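Local atomic coordinates of putative cell adhesion protein (Parabacteroides distasonis, PDB entry 3LIU), a protein that probably serves as a fimbrillin-type subunit of bacterial pili in the FimA/Mfa1 family and so helps in cell adhesion. Residues A[37-40]-A[41-44]; A[121-124]-A[125-128]; A[250-254]-A[255-259]; A[350-353]-A[354-357]. All blocks are in the same frame, centred on the assembly; numbering follows the deposited sequence.

Contact 1: residues A[37-40]-A[41-44]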
loop_
_atom_site.group_PDB
_atom_site.type_symbol
_atom_site.label_atom_id
_atom_site.label_comp_id
_atom_site.label_asym_id
_atom_site.label_seq_id
_atom_site.Cartn_x
_atom_site.Cartn_y
_atom_site.Cartn_z
ATOM N N THR A 37 15.841 -14.928 3.857
ATOM C CA THR A 37 15.139 -13.808 4.506
ATOM C C THR A 37 13.919 -13.433 3.656
ATOM O O THR A 37 14.018 -13.387 2.443
ATOM C CB THR A 37 16.021 -12.567 4.652
ATOM N N PRO A 38 12.760 -13.185 4.288
ATOM C CA PRO A 38 11.609 -12.856 3.455
ATOM C C PRO A 38 11.762 -11.473 2.827
ATOM O O PRO A 38 12.369 -10.594 3.444
ATOM C CB PRO A 38 10.424 -12.908 4.431
ATOM C CG PRO A 38 11.004 -12.653 5.760
ATOM C CD PRO A 38 12.446 -13.108 5.726
ATOM N N THR A 39 11.241 -11.312 1.609
ATOM C CA THR A 39 11.335 -10.048 0.848
ATOM C C THR A 39 9.943 -9.583 0.393
ATOM O O THR A 39 8.969 -10.339 0.397
ATOM C CB THR A 39 12.190 -10.188 -0.432
ATOM O OG1 THR A 39 11.383 -10.782 -1.462
ATOM C CG2 THR A 39 13.429 -11.047 -0.188
ATOM N N ASP A 40 9.872 -8.327 -0.035
ATOM C CA ASP A 40 8.632 -7.713 -0.445
ATOM C C ASP A 40 8.223 -8.160 -1.875
ATOM O O ASP A 40 7.275 -7.660 -2.426
ATOM C CB ASP A 40 8.731 -6.174 -0.299
ATOM C CG ASP A 40 9.744 -5.547 -1.249
ATOM O OD1 ASP A 40 10.058 -6.215 -2.220
ATOM O OD2 ASP A 40 10.212 -4.400 -1.040
ATOM N N ALA A 41 8.959 -9.081 -2.479
ATOM C CA ALA A 41 8.565 -9.681 -3.747
ATOM C C ALA A 41 8.169 -11.150 -3.591
ATOM O O ALA A 41 7.848 -11.810 -4.582
ATOM C CB ALA A 41 9.716 -9.548 -4.808
ATOM N N ASP A 42 8.195 -11.693 -2.373
ATOM C CA ASP A 42 7.880 -13.123 -2.226
ATOM C C ASP A 42 6.415 -13.432 -2.678
ATOM O O ASP A 42 5.495 -12.674 -2.380
ATOM C CB ASP A 42 8.041 -13.623 -0.782
ATOM C CG ASP A 42 9.484 -13.613 -0.281
ATOM O OD1 ASP A 42 10.431 -13.377 -1.062
ATOM O OD2 ASP A 42 9.645 -13.842 0.934
ATOM N N VAL A 43 6.252 -14.570 -3.356
ATOM C CA VAL A 43 4.982 -15.146 -3.730
ATOM C C VAL A 43 4.936 -16.498 -3.102
ATOM O O VAL A 43 5.582 -17.429 -3.558
ATOM C CB VAL A 43 4.863 -15.235 -5.245
ATOM C CG1 VAL A 43 3.635 -16.018 -5.644
ATOM C CG2 VAL A 43 4.890 -13.784 -5.830
ATOM N N ASN A 44 4.198 -16.616 -2.017
ATOM C CA ASN A 44 4.147 -17.881 -1.263
ATOM C C ASN A 44 2.935 -18.733 -1.634
ATOM O O ASN A 44 3.018 -19.938 -1.801
ATOM C CB ASN A 44 4.081 -17.530 0.214
ATOM C CG ASN A 44 5.264 -16.752 0.654
ATOM O OD1 ASN A 44 6.383 -17.092 0.304
ATOM N ND2 ASN A 44 5.040 -15.708 1.444
HETATM O O HOH W 1 12.421 -14.755 0.028
HETATM O O HOH W 2 5.858 -10.395 -0.654
#
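T39 and D42 hold each other through both backbone and side chain, three residues apart in a surface loop. The side chain of D42 is the one to follow. Its CB lies 3.6 Å from T39 O, and CG is set beside the backbone N of D42 (chi1 -67°), which turns the carboxylate back toward the start of the turn. There the two oxygens divide the work. OD1 accepts the hydroxyl hydrogen of T39 at 2.8 Å from OG1 and also takes a hydrogen from water 1, which reaches on to T37 O. OD2 receives the backbone N-H of T39, the N to OD2 distance being 3.1 Å, and comes close to the CA of P38. Both bonds from T39 arrive from above the carboxylate plane. Aspartate suits the place because its short chain carries two acceptors, one for the hydroxyl and one for the backbone N-H of T39. T39 gives and takes at once, for the same OG1 accepts the N-H of A41 at 3.1 Å from its N. D40 turns its carboxylate to a salt bridge with R173 and packs on L121 and L125. The main-chain bond from D42 N to T39 O is 3.2 Å long and nearly straight (168°). The backbone thus forms a type I beta turn from T39 to D42, braced by the aspartate, and OG1 of T39 accepting from A41 N adds an ST turn.

Contact 2: residues A[121-124]-A[125-128]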
loop_
_atom_site.group_PDB
_atom_site.type_symbol
_atom_site.label_atom_id
_atom_site.label_comp_id
_atom_site.label_asym_id
_atom_site.label_seq_id
_atom_site.Cartn_x
_atom_site.Cartn_y
_atom_site.Cartn_z
ATOM N N LEU A 121 6.130 -9.161 5.760
ATOM C CA LEU A 121 7.012 -9.891 4.890
ATOM C C LEU A 121 6.890 -11.367 5.220
ATOM O O LEU A 121 7.026 -12.174 4.363
ATOM C CB LEU A 121 8.455 -9.379 4.959
ATOM C CG LEU A 121 8.676 -7.932 4.553
ATOM C CD1 LEU A 121 10.172 -7.608 4.584
ATOM C CD2 LEU A 121 8.051 -7.645 3.170
ATOM N N THR A 122 6.548 -11.735 6.441
ATOM C CA THR A 122 6.319 -13.175 6.714
ATOM C C THR A 122 5.159 -13.783 5.961
ATOM O O THR A 122 5.311 -14.842 5.389
ATOM C CB THR A 122 6.183 -13.479 8.197
ATOM O OG1 THR A 122 7.328 -12.953 8.857
ATOM C CG2 THR A 122 6.131 -14.985 8.426
ATOM N N LYS A 123 4.004 -13.111 5.911
ATOM C CA LYS A 123 2.908 -13.578 5.039
ATOM C C LYS A 123 3.293 -13.504 3.570
ATOM O O LYS A 123 2.885 -14.354 2.740
ATOM C CB LYS A 123 1.642 -12.753 5.235
ATOM C CG LYS A 123 0.511 -13.159 4.248
ATOM C CD LYS A 123 -0.768 -12.407 4.529
ATOM C CE LYS A 123 -0.704 -10.951 4.011
ATOM N NZ LYS A 123 -0.665 -10.815 2.584
ATOM N N GLY A 124 4.077 -12.479 3.239
ATOM C CA GLY A 124 4.148 -12.034 1.860
ATOM C C GLY A 124 3.096 -10.956 1.683
ATOM O O GLY A 124 2.032 -11.005 2.281
ATOM N N LEU A 125 3.403 -9.952 0.881
ATOM C CA LEU A 125 2.493 -8.835 0.657
ATOM C C LEU A 125 1.416 -9.262 -0.331
ATOM O O LEU A 125 1.687 -9.981 -1.293
ATOM C CB LEU A 125 3.261 -7.635 0.102
ATOM C CG LEU A 125 4.352 -7.109 1.030
ATOM C CD1 LEU A 125 5.064 -5.965 0.401
ATOM C CD2 LEU A 125 3.712 -6.666 2.368
ATOM N N THR A 126 0.185 -8.840 -0.097
ATOM C CA THR A 126 -0.878 -9.229 -0.996
ATOM C C THR A 126 -0.651 -8.570 -2.359
ATOM O O THR A 126 -0.404 -7.370 -2.437
ATOM C CB THR A 126 -2.269 -8.819 -0.490
ATOM O OG1 THR A 126 -2.406 -9.141 0.908
ATOM C CG2 THR A 126 -3.351 -9.568 -1.322
HETATM N N MSE A 127 -0.748 -9.343 -3.431
HETATM C CA MSE A 127 -0.624 -8.810 -4.807
HETATM C C MSE A 127 -1.741 -9.403 -5.666
HETATM O O MSE A 127 -2.220 -10.498 -5.375
HETATM C CB MSE A 127 0.713 -9.259 -5.442
HETATM C CG MSE A 127 1.931 -8.936 -4.660
HETATM SE SE MSE A 127 3.328 -10.210 -5.059
HETATM C CE MSE A 127 4.625 -9.600 -3.709
ATOM N N SER A 128 -2.109 -8.728 -6.742
ATOM C CA SER A 128 -3.097 -9.264 -7.669
ATOM C C SER A 128 -2.771 -8.987 -9.113
ATOM O O SER A 128 -2.099 -8.036 -9.419
ATOM C CB SER A 128 -4.474 -8.671 -7.414
ATOM O OG SER A 128 -4.405 -7.263 -7.306
#
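The backbone runs with helical angles through L121 to K123, swings out at G124 (phi 91°, psi 144°), and then extends through L125 and T126 into strand 127-136. A weak bond from G124 N to L121 O rounds off the helical part. Glycine fits the swing because at these angles a CB would be jammed against the carbonyl O of K123. The side chain of K123 leaves anti to its own backbone N and then bends at both of its last two torsions, which folds the ammonium back over the chain that follows. NZ gives a hydrogen to OG1 of T126 at 2.9 Å, and another to the carbonyl O of G124 at 2.7 Å from NZ, tilted 16° from the carbonyl plane. It also bonds the carbonyl O of N91 and forms a salt bridge with E119, whose other carboxylate oxygen pairs with T126 OG1. L121 and L125 form the apolar part: CD2 of L121 rests 4.3 Å from CG of L125, and both leucines pack against D40 and Y283. Threonine suits position 126 because its hydroxyl accepts from the lysine and can presumably offer its own hydrogen to the glutamate. With E119 close by and two carbonyls and a hydroxyl accepting from it, the ammonium of K123 probably stays charged, and its hydrogens fasten the loop to the start of the strand.

Contact 3: residues A[250-254]-A[255-259]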
loop_
_atom_site.group_PDB
_atom_site.type_symbol
_atom_site.label_atom_id
_atom_site.label_comp_id
_atom_site.label_asym_id
_atom_site.label_seq_id
_atom_site.Cartn_x
_atom_site.Cartn_y
_atom_site.Cartn_z
ATOM N N ASN A 250 -7.506 17.187 24.458
ATOM C CA ASN A 250 -7.518 16.086 23.495
ATOM C C ASN A 250 -6.539 16.355 22.390
ATOM O O ASN A 250 -6.839 17.092 21.453
ATOM C CB ASN A 250 -8.894 15.831 22.864
ATOM C CG ASN A 250 -8.884 14.608 21.907
ATOM O OD1 ASN A 250 -7.903 13.837 21.854
ATOM N ND2 ASN A 250 -9.966 14.443 21.140
ATOM N N ILE A 251 -5.381 15.729 22.464
ATOM C CA ILE A 251 -4.420 15.900 21.408
ATOM C C ILE A 251 -4.355 14.722 20.434
ATOM O O ILE A 251 -3.495 14.725 19.541
ATOM C CB ILE A 251 -3.055 16.295 21.978
ATOM C CG1 ILE A 251 -2.405 15.159 22.732
ATOM C CG2 ILE A 251 -3.201 17.532 22.919
ATOM C CD1 ILE A 251 -0.917 15.418 22.992
ATOM N N ASP A 252 -5.252 13.732 20.578
ATOM C CA ASP A 252 -5.290 12.589 19.641
ATOM C C ASP A 252 -5.976 12.893 18.314
ATOM O O ASP A 252 -6.004 12.050 17.420
ATOM C CB ASP A 252 -5.937 11.337 20.270
ATOM C CG ASP A 252 -5.578 10.063 19.509
ATOM O OD1 ASP A 252 -4.368 9.849 19.315
ATOM O OD2 ASP A 252 -6.493 9.284 19.108
ATOM N N GLU A 253 -6.519 14.095 18.225
ATOM C CA GLU A 253 -7.230 14.598 17.065
ATOM C C GLU A 253 -6.754 16.048 16.911
ATOM O O GLU A 253 -6.267 16.650 17.890
ATOM C CB GLU A 253 -8.737 14.521 17.344
ATOM C CG GLU A 253 -9.664 14.671 16.150
ATOM C CD GLU A 253 -11.031 14.039 16.384
ATOM O OE1 GLU A 253 -11.229 13.496 17.487
ATOM O OE2 GLU A 253 -11.889 14.071 15.468
ATOM N N GLY A 254 -6.900 16.608 15.713
ATOM C CA GLY A 254 -6.664 18.022 15.457
ATOM C C GLY A 254 -7.094 18.419 14.052
ATOM O O GLY A 254 -7.771 17.664 13.361
ATOM N N SER A 255 -6.699 19.598 13.592
ATOM C CA SER A 255 -7.024 20.006 12.194
ATOM C C SER A 255 -6.409 19.052 11.134
ATOM O O SER A 255 -6.939 18.892 10.037
ATOM C CB SER A 255 -6.597 21.461 11.930
ATOM O OG SER A 255 -5.183 21.589 11.953
ATOM N N TYR A 256 -5.337 18.366 11.496
ATOM C CA TYR A 256 -4.648 17.499 10.581
ATOM C C TYR A 256 -5.153 16.035 10.526
ATOM O O TYR A 256 -4.817 15.302 9.602
ATOM C CB TYR A 256 -3.172 17.502 10.937
ATOM C CG TYR A 256 -2.384 18.775 10.632
ATOM C CD1 TYR A 256 -2.908 19.799 9.861
ATOM C CD2 TYR A 256 -1.061 18.898 11.064
ATOM C CE1 TYR A 256 -2.144 20.915 9.537
ATOM C CE2 TYR A 256 -0.292 20.027 10.755
ATOM C CZ TYR A 256 -0.828 21.010 9.981
ATOM O OH TYR A 256 -0.086 22.120 9.651
ATOM N N LYS A 257 -5.936 15.606 11.516
ATOM C CA LYS A 257 -6.203 14.188 11.721
ATOM C C LYS A 257 -7.457 14.080 12.561
ATOM O O LYS A 257 -7.472 14.552 13.727
ATOM C CB LYS A 257 -5.006 13.538 12.434
ATOM C CG LYS A 257 -5.093 12.065 12.751
ATOM C CD LYS A 257 -5.842 11.732 14.016
ATOM C CE LYS A 257 -5.560 10.309 14.483
ATOM N NZ LYS A 257 -6.270 9.996 15.798
ATOM N N LYS A 258 -8.510 13.498 11.975
ATOM C CA LYS A 258 -9.787 13.342 12.648
ATOM C C LYS A 258 -10.026 11.906 13.051
ATOM O O LYS A 258 -9.541 10.972 12.403
ATOM C CB LYS A 258 -10.953 13.840 11.773
ATOM C CG LYS A 258 -10.902 15.314 11.437
ATOM C CD LYS A 258 -10.853 16.191 12.719
ATOM C CE LYS A 258 -10.903 17.655 12.458
ATOM N NZ LYS A 258 -10.877 18.423 13.763
ATOM N N GLY A 259 -10.781 11.754 14.139
ATOM C CA GLY A 259 -11.270 10.475 14.612
ATOM C C GLY A 259 -10.353 9.656 15.514
ATOM O O GLY A 259 -9.114 9.798 15.519
HETATM O O HOH W 3 -6.561 7.575 17.274
HETATM O O HOH W 4 -3.282 9.053 16.994
#
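Charge gathers where K257 meets D252. The lysine bends at chi2 (-83°) and runs on extended, which carries NZ to the carbonyl O of D252 at 2.6 Å, nearly in line with the C=O bond. A second carbonyl, the O of G259, receives NZ at 2.9 Å in much the same head-on way. The carboxylate of D252 adds a longer salt bridge, OD2 to NZ 3.4 Å, and water 3 joins the same two groups; OD1 turns to the backbone N of F244. Cutting K257 back to an alanine is likely to leave both carbonyls without their shared donor and the D252 carboxylate without its countercharge. Among the main-chain bonds, G254 N lies 2.9 Å from K257 O. The weak return bond from K257 N to G254 O is the one that spans the type I beta turn from G254 to K257, in the loop that leads from strand 238-240 to strand 262-263. Glycine suits position 254, where a CB would clash with the N of S255, and also G259, where phi is 86°. Other side chains grip the backbone as well. At the head of segment 250-254 the side chain of N250 makes an Asx turn, its OD1 accepting the N-H of D252. E253 has two conformers; in one, OE2 accepts G259 N, a bond that is doubtful for that reason. K258 NZ bonds the carbonyls of S297 and N298 and only weakly reaches G254 O at 3.2 Å.

Contact 4: residues A[350-353]-A[354-357]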
loop_
_atom_site.group_PDB
_atom_site.type_symbol
_atom_site.label_atom_id
_atom_site.label_comp_id
_atom_site.label_asym_id
_atom_site.label_seq_id
_atom_site.Cartn_x
_atom_site.Cartn_y
_atom_site.Cartn_z
ATOM N N SER A 350 0.270 16.799 -8.829
ATOM C CA SER A 350 -0.397 17.296 -7.643
ATOM C C SER A 350 -1.536 16.318 -7.341
ATOM O O SER A 350 -2.096 15.686 -8.228
ATOM C CB SER A 350 -0.944 18.713 -7.862
ATOM O OG SER A 350 -2.074 18.606 -8.706
ATOM N N LYS A 351 -1.849 16.188 -6.070
ATOM C CA LYS A 351 -2.947 15.341 -5.616
ATOM C C LYS A 351 -2.793 13.880 -6.019
ATOM O O LYS A 351 -3.766 13.208 -6.216
ATOM C CB LYS A 351 -4.294 15.927 -6.062
ATOM C CG LYS A 351 -4.570 17.311 -5.449
ATOM C CD LYS A 351 -5.816 17.973 -6.002
ATOM C CE LYS A 351 -5.879 19.472 -5.665
ATOM N NZ LYS A 351 -5.688 19.752 -4.192
ATOM N N PHE A 352 -1.560 13.392 -6.112
ATOM C CA PHE A 352 -1.288 11.982 -6.383
ATOM C C PHE A 352 -1.669 11.128 -5.154
ATOM O O PHE A 352 -2.192 10.010 -5.284
ATOM C CB PHE A 352 0.212 11.818 -6.685
ATOM C CG PHE A 352 0.555 10.554 -7.370
ATOM C CD1 PHE A 352 0.400 10.436 -8.758
ATOM C CD2 PHE A 352 1.057 9.482 -6.649
ATOM C CE1 PHE A 352 0.711 9.241 -9.396
ATOM C CE2 PHE A 352 1.386 8.302 -7.261
ATOM C CZ PHE A 352 1.215 8.165 -8.642
ATOM N N TYR A 353 -1.326 11.632 -3.969
ATOM C CA TYR A 353 -1.570 10.920 -2.721
ATOM C C TYR A 353 -0.990 9.483 -2.765
ATOM O O TYR A 353 0.092 9.275 -3.324
ATOM C CB TYR A 353 -3.075 11.025 -2.330
ATOM C CG TYR A 353 -3.486 12.468 -2.093
ATOM C CD1 TYR A 353 -2.879 13.211 -1.091
ATOM C CD2 TYR A 353 -4.459 13.091 -2.867
ATOM C CE1 TYR A 353 -3.225 14.527 -0.863
ATOM C CE2 TYR A 353 -4.810 14.420 -2.641
ATOM C CZ TYR A 353 -4.178 15.119 -1.633
ATOM O OH TYR A 353 -4.480 16.423 -1.369
ATOM N N VAL A 354 -1.679 8.517 -2.182
ATOM C CA VAL A 354 -1.110 7.201 -1.939
ATOM C C VAL A 354 -1.765 6.143 -2.809
ATOM O O VAL A 354 -2.926 5.797 -2.619
ATOM C CB VAL A 354 -1.210 6.804 -0.433
ATOM C CG1 VAL A 354 -0.588 5.434 -0.176
ATOM C CG2 VAL A 354 -0.571 7.891 0.450
ATOM N N GLN A 355 -0.984 5.620 -3.762
ATOM C CA GLN A 355 -1.474 4.653 -4.715
ATOM C C GLN A 355 -0.590 3.420 -4.637
ATOM O O GLN A 355 0.574 3.505 -4.242
ATOM C CB GLN A 355 -1.483 5.220 -6.119
ATOM C CG GLN A 355 -2.317 6.459 -6.266
ATOM C CD GLN A 355 -2.292 6.988 -7.713
ATOM O OE1 GLN A 355 -2.210 6.216 -8.640
ATOM N NE2 GLN A 355 -2.350 8.295 -7.886
ATOM N N ARG A 356 -1.164 2.298 -5.047
ATOM C CA ARG A 356 -0.565 0.976 -4.845
ATOM C C ARG A 356 0.746 0.795 -5.646
ATOM O O ARG A 356 0.902 1.329 -6.737
ATOM C CB ARG A 356 -1.567 -0.093 -5.269
ATOM C CG ARG A 356 -1.784 -0.118 -6.816
ATOM C CD ARG A 356 -3.005 -0.927 -7.253
ATOM N NE ARG A 356 -2.749 -2.331 -7.135
ATOM C CZ ARG A 356 -3.395 -3.299 -7.804
ATOM N NH1 ARG A 356 -4.391 -3.037 -8.631
ATOM N NH2 ARG A 356 -3.029 -4.569 -7.614
ATOM N N ASN A 357 1.650 0.016 -5.068
ATOM C CA ASN A 357 2.838 -0.495 -5.747
ATOM C C ASN A 357 3.830 0.598 -6.176
ATOM O O ASN A 357 4.511 0.459 -7.184
ATOM C CB ASN A 357 2.440 -1.361 -6.943
ATOM C CG ASN A 357 3.531 -2.365 -7.311
ATOM O OD1 ASN A 357 4.111 -3.011 -6.447
ATOM N ND2 ASN A 357 3.802 -2.492 -8.581
#
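F352 and Q355 meet as an amide-on-ring stack in the loop that joins the two-stranded hairpin 340-343/347-350 to strand 358-366. The second segment begins with V354, which points away from the first segment at its CB and packs on A176; V354 CG2 still lies 3.6 Å from Y353 C. Q355 follows and carries the contact. Its chain is extended beyond CG, long enough to bring the amide over F352, with the two planes 20° apart. NE2 sits above the ring centre, 3.4 Å from the ring plane. The same NE2 donates to the carbonyl O of F352 at 3.1 Å, on a lone pair and within the amide's own plane, the bond being almost straight. Glutamine suits the place since its flat amide can stack and donate together. In F352 a chi1 of -162° swings the ring to the side of the carbonyl, and chi2 of 82° turns its face to the amide. With an alanine here the ring is gone, and the amide of Q355 is likely to lose the flat surface it stacks on and be held less firmly. Next, R356 stretches away to a salt bridge with D174. The segment ends at N357, whose OD1 accepts a hydrogen from NH1 of R173.

Contacts 1 and 2 are neighbours, their centres 7 Å apart, and touch directly: N44 ND2 lies 2.9 Å from K123 O, a probable hydrogen bond, while CE of selenomethionine M127 packs on D42 O at 3.5 Å. N91 bonds residues of both. Contact 4 lies about 20 Å from contact 2 between centres, yet S128 OG comes within 3.0 Å of R356 NH2, and D174 is a polar partner of both residues. R173 similarly joins contacts 1 and 4 by way of D40 and N357, although their nearest atoms are about 7 Å apart. Contact 3 stands apart, about 23 Å from contact 4 between centres and across the chain's centre from contact 1.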